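Local coordinates for protein extracellular PQQ-dependent sugar dehydrogenase (PDB 6JT6) that probably oxidises pyranose sugars at a PQQ-dependent catalytic domain and passes the electrons to the haem of the cytochrome b domain described here, at residues 122-127 with 131-136; 104-109 with 113-118; 63-68 with 162-167. All coordinates share one frame; numbering follows the deposited sequence.

Contact 1: residues 122-127 with 131-136. With NAG (2-acetamido-2-deoxy-beta-D-glucopyranose), chain B.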
loop_
_atom_site.group_PDB
_atom_site.type_symbol
_atom_site.label_atom_id
_atom_site.label_comp_id
_atom_site.label_asym_id
_atom_site.label_seq_id
_atom_site.Cartn_x
_atom_site.Cartn_y
_atom_site.Cartn_z
ATOM N N ASN A 122 -12.156 4.082 -3.803
ATOM C CA ASN A 122 -12.203 5.542 -3.880
ATOM C C ASN A 122 -10.797 6.123 -3.622
ATOM O O ASN A 122 -10.594 7.014 -2.781
ATOM C CB ASN A 122 -13.239 6.101 -2.885
ATOM C CG ASN A 122 -13.520 7.575 -3.105
ATOM O OD1 ASN A 122 -13.312 8.107 -4.219
ATOM N ND2 ASN A 122 -13.990 8.252 -2.048
ATOM N N CYS A 123 -9.817 5.568 -4.327
ATOM C CA CYS A 123 -8.425 5.902 -4.127
ATOM C C CYS A 123 -7.739 6.273 -5.426
ATOM O O CYS A 123 -6.521 6.301 -5.465
ATOM C CB CYS A 123 -7.685 4.693 -3.529
ATOM S SG CYS A 123 -8.302 4.190 -1.921
ATOM N N THR A 124 -8.495 6.494 -6.506
ATOM C CA THR A 124 -7.841 6.744 -7.795
ATOM C C THR A 124 -8.106 8.165 -8.321
ATOM O O THR A 124 -7.544 8.543 -9.329
ATOM C CB THR A 124 -8.265 5.717 -8.848
ATOM O OG1 THR A 124 -9.665 5.893 -9.080
ATOM C CG2 THR A 124 -8.015 4.276 -8.367
ATOM N N ARG A 125 -8.979 8.919 -7.644
ATOM C CA ARG A 125 -9.226 10.342 -7.958
ATOM C C ARG A 125 -9.165 11.177 -6.696
ATOM O O ARG A 125 -9.676 10.762 -5.648
ATOM C CB ARG A 125 -10.581 10.532 -8.640
ATOM C CG ARG A 125 -10.673 9.869 -10.008
ATOM C CD ARG A 125 -10.005 10.691 -11.105
ATOM N NE ARG A 125 -10.044 9.985 -12.392
ATOM C CZ ARG A 125 -9.004 9.382 -12.967
ATOM N NH1 ARG A 125 -9.173 8.765 -14.134
ATOM N NH2 ARG A 125 -7.800 9.388 -12.390
ATOM N N TRP A 126 -8.521 12.334 -6.778
ATOM C CA TRP A 126 -8.508 13.285 -5.655
ATOM C C TRP A 126 -8.215 14.716 -6.108
ATOM O O TRP A 126 -7.757 14.942 -7.214
ATOM C CB TRP A 126 -7.486 12.878 -4.600
ATOM C CG TRP A 126 -6.078 12.695 -5.122
ATOM C CD1 TRP A 126 -5.122 13.661 -5.253
ATOM C CD2 TRP A 126 -5.482 11.465 -5.579
ATOM N NE1 TRP A 126 -3.961 13.117 -5.748
ATOM C CE2 TRP A 126 -4.151 11.773 -5.972
ATOM C CE3 TRP A 126 -5.942 10.142 -5.687
ATOM C CZ2 TRP A 126 -3.247 10.798 -6.441
ATOM C CZ3 TRP A 126 -5.023 9.139 -6.151
ATOM C CH2 TRP A 126 -3.700 9.496 -6.531
ATOM N N THR A 127 -8.405 15.684 -5.233
ATOM C CA THR A 127 -8.163 17.070 -5.672
ATOM C C THR A 127 -6.771 17.500 -5.239
ATOM O O THR A 127 -6.407 17.386 -4.083
ATOM C CB THR A 127 -9.278 18.033 -5.190
ATOM O OG1 THR A 127 -9.371 17.988 -3.763
ATOM C CG2 THR A 127 -10.615 17.604 -5.753
ATOM N N GLY A 131 -3.678 14.482 -8.881
ATOM C CA GLY A 131 -5.072 14.512 -9.284
ATOM C C GLY A 131 -5.719 13.136 -9.347
ATOM O O GLY A 131 -6.954 13.025 -9.368
ATOM N N GLY A 132 -4.898 12.085 -9.381
ATOM C CA GLY A 132 -5.401 10.710 -9.423
ATOM C C GLY A 132 -4.389 9.724 -9.963
ATOM O O GLY A 132 -3.254 10.084 -10.246
ATOM N N ILE A 133 -4.784 8.460 -10.059
ATOM C CA ILE A 133 -3.953 7.443 -10.688
ATOM C C ILE A 133 -4.511 7.323 -12.113
ATOM O O ILE A 133 -5.699 7.042 -12.273
ATOM C CB ILE A 133 -4.012 6.083 -9.929
ATOM C CG1 ILE A 133 -3.473 6.211 -8.480
ATOM C CG2 ILE A 133 -3.226 5.004 -10.676
ATOM C CD1 ILE A 133 -3.839 5.037 -7.581
ATOM N N PRO A 134 -3.671 7.536 -13.151
ATOM C CA PRO A 134 -4.201 7.482 -14.532
ATOM C C PRO A 134 -4.720 6.088 -14.931
ATOM O O PRO A 134 -4.329 5.083 -14.322
ATOM C CB PRO A 134 -2.998 7.889 -15.405
ATOM C CG PRO A 134 -1.791 7.619 -14.560
ATOM C CD PRO A 134 -2.223 7.836 -13.115
ATOM N N THR A 135 -5.597 6.033 -15.935
ATOM C CA THR A 135 -6.119 4.752 -16.450
ATOM C C THR A 135 -5.003 4.038 -17.199
ATOM O O THR A 135 -4.869 2.818 -17.112
ATOM C CB THR A 135 -7.334 4.924 -17.402
ATOM O OG1 THR A 135 -8.303 5.781 -16.808
ATOM C CG2 THR A 135 -8.005 3.600 -17.673
ATOM N N THR A 136 -4.232 4.812 -17.962
ATOM C CA THR A 136 -3.118 4.285 -18.746
ATOM C C THR A 136 -1.920 5.222 -18.633
ATOM O O THR A 136 -2.044 6.408 -18.272
ATOM C CB THR A 136 -3.468 4.135 -20.250
ATOM O OG1 THR A 136 -3.883 5.406 -20.755
ATOM C CG2 THR A 136 -4.570 3.095 -20.501
HETATM C C1 NAG B . -14.318 9.659 -2.127
HETATM C C2 NAG B . -15.519 10.050 -1.270
HETATM C C3 NAG B . -15.797 11.556 -1.376
HETATM C C4 NAG B . -14.544 12.419 -1.170
HETATM C C5 NAG B . -13.385 11.954 -2.070
HETATM C C6 NAG B . -12.085 12.607 -1.615
HETATM C C7 NAG B . -17.245 8.272 -1.224
HETATM C C8 NAG B . -18.383 7.733 -2.053
HETATM N N2 NAG B . -16.649 9.320 -1.789
HETATM O O3 NAG B . -16.759 11.898 -0.383
HETATM O O4 NAG B . -14.872 13.805 -1.422
HETATM O O5 NAG B . -13.191 10.529 -2.008
HETATM O O6 NAG B . -11.012 12.422 -2.556
HETATM O O7 NAG B . -16.919 7.793 -0.141
#
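G131 turns its carbonyl to the backbone of W126: W126 N donates to G131 O at 3.1 Å, a nearly straight bond (178°) that reaches the oxygen from above its carbonyl plane. Close by, W126 O and G131 O face each other as two acceptors, with no hydrogen bond between them. The CA of G131 sits over the five-membered ring of W126, and the CA of G132 lies more squarely over the six-membered ring, 3.5 Å from its centroid and 7° off the normal, both CH-pi contacts. Standing between backbone N and carbonyl carbon (chi1 55°), W126 CG lays the indole flat on this peptide, and the bond from NE1 to N68 helps hold the ring's rotation.

R125 and G132 make a single beta bridge, which pinches together the irregular loop joining strands 113-121 and 138-146; N122, at the loop's start, carries the glycan on ND2. I133 N then donates to T124 O at 2.9 Å. I133 CG1 meets the indole edge, 3.8 Å from W126 CH2, while I133 CD1 lies 3.6 Å from C123 O, a buried carbonyl with no polar partner in the model. I133 O accepts a weak bond from R125 NH2 (3.2 Å), whose chain bends at chi2 and also reaches T124 O weakly. T135 brings OG1 to the edge of that guanidinium, 4.1 Å from R125 NH1.

Contact 2: residues 104-109 with 113-118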
loop_
_atom_site.group_PDB
_atom_site.type_symbol
_atom_site.label_atom_id
_atom_site.label_comp_id
_atom_site.label_asym_id
_atom_site.label_seq_id
_atom_site.Cartn_x
_atom_site.Cartn_y
_atom_site.Cartn_z
ATOM N N LEU A 104 -6.988 -7.246 4.075
ATOM C CA LEU A 104 -7.263 -8.555 3.471
ATOM C C LEU A 104 -6.425 -9.606 4.179
ATOM O O LEU A 104 -5.638 -9.268 5.082
ATOM C CB LEU A 104 -6.958 -8.518 1.949
ATOM C CG LEU A 104 -7.675 -7.432 1.117
ATOM C CD1 LEU A 104 -7.368 -7.446 -0.409
ATOM C CD2 LEU A 104 -9.188 -7.428 1.348
ATOM N N GLY A 105 -6.558 -10.872 3.774
ATOM C CA GLY A 105 -5.824 -11.974 4.400
ATOM C C GLY A 105 -4.336 -11.968 4.101
ATOM O O GLY A 105 -3.855 -11.090 3.369
ATOM N N SER A 106 -3.613 -12.951 4.653
ATOM C CA SER A 106 -2.126 -13.016 4.640
ATOM C C SER A 106 -1.434 -11.751 5.221
ATOM O O SER A 106 -0.265 -11.495 4.958
ATOM C CB SER A 106 -1.589 -13.360 3.235
ATOM O OG SER A 106 -1.839 -12.316 2.312
ATOM N N SER A 107 -2.173 -10.977 6.019
ATOM C CA SER A 107 -1.639 -9.834 6.734
ATOM C C SER A 107 -1.240 -10.232 8.163
ATOM O O SER A 107 -1.723 -11.233 8.694
ATOM C CB SER A 107 -2.647 -8.660 6.758
ATOM O OG SER A 107 -2.950 -8.216 5.464
ATOM N N GLY A 108 -0.370 -9.423 8.772
ATOM C CA GLY A 108 0.089 -9.631 10.157
ATOM C C GLY A 108 1.581 -9.889 10.155
ATOM O O GLY A 108 2.301 -9.329 9.320
ATOM N N THR A 109 2.048 -10.732 11.075
ATOM C CA THR A 109 3.466 -11.049 11.157
ATOM C C THR A 109 3.728 -12.524 11.386
ATOM O O THR A 109 2.937 -13.194 12.051
ATOM C CB THR A 109 4.215 -10.142 12.186
ATOM O OG1 THR A 109 5.631 -10.409 12.130
ATOM C CG2 THR A 109 3.694 -10.338 13.591
ATOM N N ILE A 113 8.724 -11.462 8.722
ATOM C CA ILE A 113 8.176 -10.358 7.956
ATOM C C ILE A 113 6.926 -9.822 8.621
ATOM O O ILE A 113 6.297 -10.515 9.424
ATOM C CB ILE A 113 7.902 -10.725 6.462
ATOM C CG1 ILE A 113 6.927 -11.910 6.303
ATOM C CG2 ILE A 113 9.222 -11.010 5.762
ATOM C CD1 ILE A 113 6.215 -11.977 4.960
ATOM N N GLN A 114 6.596 -8.569 8.319
ATOM C CA GLN A 114 5.215 -8.083 8.467
ATOM C C GLN A 114 4.588 -7.821 7.075
ATOM O O GLN A 114 5.280 -7.419 6.120
ATOM C CB GLN A 114 5.128 -6.852 9.357
ATOM C CG GLN A 114 5.871 -5.638 8.819
ATOM C CD GLN A 114 5.814 -4.487 9.779
ATOM O OE1 GLN A 114 4.797 -3.787 9.857
ATOM N NE2 GLN A 114 6.917 -4.260 10.516
ATOM N N ARG A 115 3.281 -8.043 6.975
ATOM C CA ARG A 115 2.556 -7.795 5.732
ATOM C C ARG A 115 1.268 -7.051 5.996
ATOM O O ARG A 115 0.538 -7.372 6.957
ATOM C CB ARG A 115 2.200 -9.117 5.075
ATOM C CG ARG A 115 3.197 -9.588 4.068
ATOM C CD ARG A 115 2.821 -11.003 3.697
ATOM N NE ARG A 115 1.676 -11.190 2.788
ATOM C CZ ARG A 115 1.804 -11.471 1.482
ATOM N NH1 ARG A 115 3.015 -11.478 0.908
ATOM N NH2 ARG A 115 0.746 -11.727 0.749
ATOM N N ILE A 116 0.984 -6.039 5.171
ATOM C CA ILE A 116 -0.359 -5.428 5.244
ATOM C C ILE A 116 -0.918 -5.445 3.833
ATOM O O ILE A 116 -0.429 -4.710 2.961
ATOM C CB ILE A 116 -0.406 -3.977 5.846
ATOM C CG1 ILE A 116 0.275 -3.892 7.206
ATOM C CG2 ILE A 116 -1.862 -3.500 6.001
ATOM C CD1 ILE A 116 1.701 -3.440 7.108
ATOM N N VAL A 117 -1.939 -6.276 3.619
ATOM C CA VAL A 117 -2.520 -6.423 2.302
ATOM C C VAL A 117 -3.871 -5.717 2.379
ATOM O O VAL A 117 -4.642 -5.928 3.317
ATOM C CB VAL A 117 -2.736 -7.912 1.941
ATOM C CG1 VAL A 117 -3.227 -8.055 0.486
ATOM C CG2 VAL A 117 -1.474 -8.720 2.215
ATOM N N TYR A 118 -4.165 -4.862 1.407
ATOM C CA TYR A 118 -5.332 -4.017 1.573
ATOM C C TYR A 118 -6.055 -3.780 0.252
ATOM O O TYR A 118 -5.449 -3.846 -0.829
ATOM C CB TYR A 118 -4.943 -2.679 2.268
ATOM C CG TYR A 118 -3.961 -1.857 1.459
ATOM C CD1 TYR A 118 -4.411 -0.935 0.486
ATOM C CD2 TYR A 118 -2.565 -1.998 1.648
ATOM C CE1 TYR A 118 -3.505 -0.211 -0.268
ATOM C CE2 TYR A 118 -1.654 -1.253 0.912
ATOM C CZ TYR A 118 -2.129 -0.369 -0.059
ATOM O OH TYR A 118 -1.237 0.401 -0.813
#
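G108 and R115 form an antiparallel hydrogen-bonded pair, G108 N to R115 O at 2.9 Å and R115 N to G108 O at 2.8 Å, with T109 and Q114 next to them as a non-hydrogen-bonded pair; the two segments run 164° apart end to end. Backbone pairing resumes at L104 N to V117 O, 2.8 Å. In between, G105 to S107 bow out of the ladder, and side chains supply the missing rungs. S107 OG, anti to its own carbonyl carbon (chi1 -61°), accepts from V117 N at 2.9 Å and donates to L104 O, so one hydroxyl ties both strands. R115 reaches across to S106 side-on: its chain bends at chi3 (76°), which brings NE to S106 O at 2.9 Å and NH2 to S106 OG at 3.1 Å, both near the guanidinium plane. S106 OG in turn donates to G105 O. Toward the turn of this beta hairpin, T109 OG1 donates to I113 O at 2.8 Å from above the carbonyl plane. The apolar contact is L104 CB against V117 CG1 at 4.0 Å.

R115 NH1 bonds Q49, and NH2, besides S106 OG, makes a salt bridge to D9. L104 and V117 pack against L189 of helix 182-191, while I116 and Y118 point away from segment 104-109, onto I82 of strand 79-86, and strand 43-51 pairs with the other edge of strand 113-121.

Contact 3: residues 63-68 with 162-167. With HEM (protoporphyrin IX containing Fe), chain C.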
loop_
_atom_site.group_PDB
_atom_site.type_symbol
_atom_site.label_atom_id
_atom_site.label_comp_id
_atom_site.label_asym_id
_atom_site.label_seq_id
_atom_site.Cartn_x
_atom_site.Cartn_y
_atom_site.Cartn_z
ATOM N N GLY A 63 3.109 10.208 -5.775
ATOM C CA GLY A 63 4.553 10.401 -5.764
ATOM C C GLY A 63 5.010 11.308 -4.627
ATOM O O GLY A 63 5.570 10.853 -3.616
ATOM N N SER A 64 4.765 12.608 -4.806
ATOM C CA SER A 64 5.096 13.589 -3.796
ATOM C C SER A 64 4.334 13.285 -2.504
ATOM O O SER A 64 3.141 12.867 -2.530
ATOM C CB SER A 64 4.742 15.004 -4.323
ATOM O OG SER A 64 4.760 15.910 -3.245
ATOM N N MET A 65 5.008 13.488 -1.370
ATOM C CA MET A 65 4.359 13.438 -0.070
ATOM C C MET A 65 3.246 14.489 0.044
ATOM O O MET A 65 2.267 14.308 0.802
ATOM C CB MET A 65 5.379 13.698 1.045
ATOM C CG MET A 65 4.782 13.542 2.445
ATOM S SD MET A 65 5.873 14.032 3.771
ATOM C CE MET A 65 4.580 14.201 5.014
ATOM N N ARG A 66 3.393 15.572 -0.725
ATOM C CA ARG A 66 2.451 16.680 -0.629
ATOM C C ARG A 66 1.239 16.548 -1.543
ATOM O O ARG A 66 1.374 16.420 -2.779
ATOM C CB ARG A 66 3.144 18.023 -0.861
ATOM C CG ARG A 66 4.195 18.374 0.193
ATOM C CD ARG A 66 5.138 19.464 -0.341
ATOM N NE ARG A 66 5.658 19.074 -1.662
ATOM C CZ ARG A 66 5.282 19.593 -2.838
ATOM N NH1 ARG A 66 4.388 20.591 -2.895
ATOM N NH2 ARG A 66 5.803 19.111 -3.968
ATOM N N ASN A 67 0.057 16.598 -0.919
ATOM C CA ASN A 67 -1.218 16.703 -1.633
ATOM C C ASN A 67 -1.599 15.471 -2.476
ATOM O O ASN A 67 -2.134 15.569 -3.588
ATOM C CB ASN A 67 -1.267 18.031 -2.434
ATOM C CG ASN A 67 -0.891 19.220 -1.563
ATOM O OD1 ASN A 67 -1.554 19.486 -0.551
ATOM N ND2 ASN A 67 0.175 19.916 -1.928
ATOM N N ASN A 68 -1.347 14.309 -1.914
ATOM C CA ASN A 68 -1.767 13.039 -2.539
ATOM C C ASN A 68 -2.133 12.110 -1.382
ATOM O O ASN A 68 -1.546 12.227 -0.312
ATOM C CB ASN A 68 -0.620 12.414 -3.385
ATOM C CG ASN A 68 -0.208 13.271 -4.577
ATOM O OD1 ASN A 68 -0.957 13.441 -5.535
ATOM N ND2 ASN A 68 1.000 13.770 -4.546
ATOM N N TYR A 162 6.157 8.904 13.838
ATOM C CA TYR A 162 7.420 9.596 13.563
ATOM C C TYR A 162 7.674 9.575 12.066
ATOM O O TYR A 162 7.297 8.617 11.372
ATOM C CB TYR A 162 8.571 8.897 14.296
ATOM C CG TYR A 162 8.448 9.037 15.809
ATOM C CD1 TYR A 162 8.704 10.274 16.438
ATOM C CD2 TYR A 162 8.040 7.957 16.601
ATOM C CE1 TYR A 162 8.567 10.430 17.812
ATOM C CE2 TYR A 162 7.916 8.094 17.995
ATOM C CZ TYR A 162 8.173 9.335 18.583
ATOM O OH TYR A 162 8.044 9.480 19.954
ATOM N N ARG A 163 8.298 10.650 11.589
ATOM C CA ARG A 163 8.834 10.752 10.244
ATOM C C ARG A 163 9.595 9.487 9.838
ATOM O O ARG A 163 10.378 8.952 10.613
ATOM C CB ARG A 163 9.768 11.975 10.182
ATOM C CG ARG A 163 10.093 12.418 8.771
ATOM C CD ARG A 163 11.335 13.300 8.736
ATOM N NE ARG A 163 12.423 12.485 8.209
ATOM C CZ ARG A 163 12.826 12.485 6.936
ATOM N NH1 ARG A 163 13.813 11.677 6.559
ATOM N NH2 ARG A 163 12.269 13.299 6.044
ATOM N N HIS A 164 9.345 9.033 8.611
ATOM C CA HIS A 164 10.037 7.899 7.983
ATOM C C HIS A 164 11.551 8.048 8.089
ATOM O O HIS A 164 12.074 9.153 8.036
ATOM C CB HIS A 164 9.658 7.806 6.498
ATOM C CG HIS A 164 9.402 9.138 5.859
ATOM N ND1 HIS A 164 10.423 9.954 5.427
ATOM C CD2 HIS A 164 8.250 9.799 5.585
ATOM C CE1 HIS A 164 9.913 11.067 4.921
ATOM N NE2 HIS A 164 8.588 11.002 4.990
ATOM N N SER A 165 12.248 6.941 8.252
ATOM C CA SER A 165 13.685 6.940 8.127
ATOM C C SER A 165 14.098 6.980 6.649
ATOM O O SER A 165 15.202 7.448 6.320
ATOM C CB SER A 165 14.261 5.698 8.817
ATOM O OG SER A 165 13.668 4.526 8.294
ATOM N N HIS A 166 13.221 6.489 5.768
ATOM C CA HIS A 166 13.527 6.362 4.339
ATOM C C HIS A 166 12.296 6.728 3.560
ATOM O O HIS A 166 11.184 6.304 3.915
ATOM C CB HIS A 166 13.901 4.916 3.950
ATOM C CG HIS A 166 15.051 4.331 4.721
ATOM N ND1 HIS A 166 14.913 3.845 6.001
ATOM C CD2 HIS A 166 16.347 4.119 4.374
ATOM C CE1 HIS A 166 16.079 3.385 6.427
ATOM N NE2 HIS A 166 16.963 3.526 5.450
ATOM N N ALA A 167 12.484 7.477 2.477
ATOM C CA ALA A 167 11.379 7.742 1.538
ATOM C C ALA A 167 11.928 8.198 0.183
ATOM O O ALA A 167 12.946 8.883 0.131
ATOM C CB ALA A 167 10.407 8.793 2.110
HETATM C CHA HEM C . 9.433 12.963 1.817
HETATM C CHB HEM C . 8.588 14.855 6.222
HETATM C CHC HEM C . 5.401 11.333 7.160
HETATM C CHD HEM C . 5.632 9.999 2.439
HETATM C C1A HEM C . 9.516 13.749 2.953
HETATM C C2A HEM C . 10.466 14.784 3.146
HETATM C C3A HEM C . 10.225 15.301 4.398
HETATM C C4A HEM C . 9.132 14.598 4.975
HETATM C CMA HEM C . 10.984 16.435 5.070
HETATM C CAA HEM C . 11.537 15.236 2.165
HETATM C CBA HEM C . 12.615 14.172 1.892
HETATM C CGA HEM C . 13.266 13.595 3.121
HETATM O O1A HEM C . 13.094 12.394 3.462
HETATM O O2A HEM C . 14.003 14.324 3.819
HETATM C C1B HEM C . 7.661 14.049 6.875
HETATM C C2B HEM C . 7.273 14.248 8.243
HETATM C C3B HEM C . 6.397 13.221 8.532
HETATM C C4B HEM C . 6.264 12.419 7.293
HETATM C CMB HEM C . 7.784 15.365 9.177
HETATM C CAB HEM C . 5.650 12.897 9.780
HETATM C CBB HEM C . 6.139 13.077 11.001
HETATM C C1C HEM C . 5.109 10.700 5.920
HETATM C C2C HEM C . 4.163 9.665 5.741
HETATM C C3C HEM C . 4.213 9.276 4.396
HETATM C C4C HEM C . 5.233 10.073 3.754
HETATM C CMC HEM C . 3.253 9.156 6.845
HETATM C CAC HEM C . 3.353 8.247 3.745
HETATM C CBC HEM C . 2.968 7.129 4.397
HETATM C C1D HEM C . 6.760 10.672 1.946
HETATM C C2D HEM C . 7.248 10.471 0.564
HETATM C C3D HEM C . 8.282 11.301 0.378
HETATM C C4D HEM C . 8.419 12.021 1.662
HETATM C CMD HEM C . 6.722 9.519 -0.478
HETATM C CAD HEM C . 9.157 11.415 -0.869
HETATM C CBD HEM C . 8.588 12.281 -1.978
HETATM C CGD HEM C . 8.696 13.724 -1.567
HETATM O O1D HEM C . 7.685 14.464 -1.420
HETATM O O2D HEM C . 9.825 14.176 -1.334
HETATM N NA HEM C . 8.724 13.628 4.098
HETATM N NB HEM C . 7.050 12.973 6.362
HETATM N NC HEM C . 5.767 10.896 4.727
HETATM N ND HEM C . 7.477 11.647 2.566
HETATM FE FE HEM C . 7.269 12.297 4.381
#
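The haem b site of the cytochrome domain is closed here by its two axial ligands, M65 and H164, which meet across the iron and scarcely touch otherwise. M65 SD binds the iron at 2.3 Å and H164 NE2 binds it at 1.9 Å from the opposite face, the angle between the two at the metal being about 173°. The sulfur therefore looks at the edge of the imidazole, 89° off the ring normal. The M65 chain is extended beyond CG, with CG anti to the backbone N (chi1 -175°); it runs over the pyrrole ring of HEM ND and brings SD to the iron. M65 N also bonds a haem propionate, reaching O1D at 2.8 Å.

Methionine and histidine as axial ligands are the arrangement of the cytochrome domain of cellobiose dehydrogenase, the family to which this domain belongs, and a six-coordinate iron of this kind suits electron transfer rather than binding of a small molecule. M65 comes from the loop between strands 56-60 and 70-76, H164 from the approach to edge strand 166-173. An ST turn shapes the first loop: S64 OG accepts from R66 N, while N68 ND2 holds S64 O at 3.1 Å.

Around H164 the packing is two-sided. A167 CB lies 3.5 Å above the plane on one face of the imidazole, R163 CG over the centre of the other. R163 then bends at chi3 so that its guanidinium passes over H164 ND1 and meets the other propionate, NH2 to O1A at 2.9 Å and NH1 to the same oxygen by a weak bond of 3.3 Å. Beyond the histidine, S165 and H166 both face F145 in a classic beta bulge, with S165 OG and H166 ND1 joined at 2.7 Å.

All three contacts bury most of the residues that touch, but their chemistry differs. Contact 2 is sheet hydrogen bonding with serine and arginine filling in for a bowed backbone, in the sheet that strands 43-51 and 113-121 share. Contact 1, which takes up the chain where strand 113-121 ends, has a glycan and an exposed arginine on its outer side and relies on an indole laid over two glycines. Contact 3 joins two distant parts of the chain almost wholly through a metal and its porphyrin. Contacts 1 and 3 touch directly, W126 NE1 to N68 OD1 at 3.0 Å, whereas contact 2 lies across the chain's centre, its nearest atoms about 11 Å from contact 3.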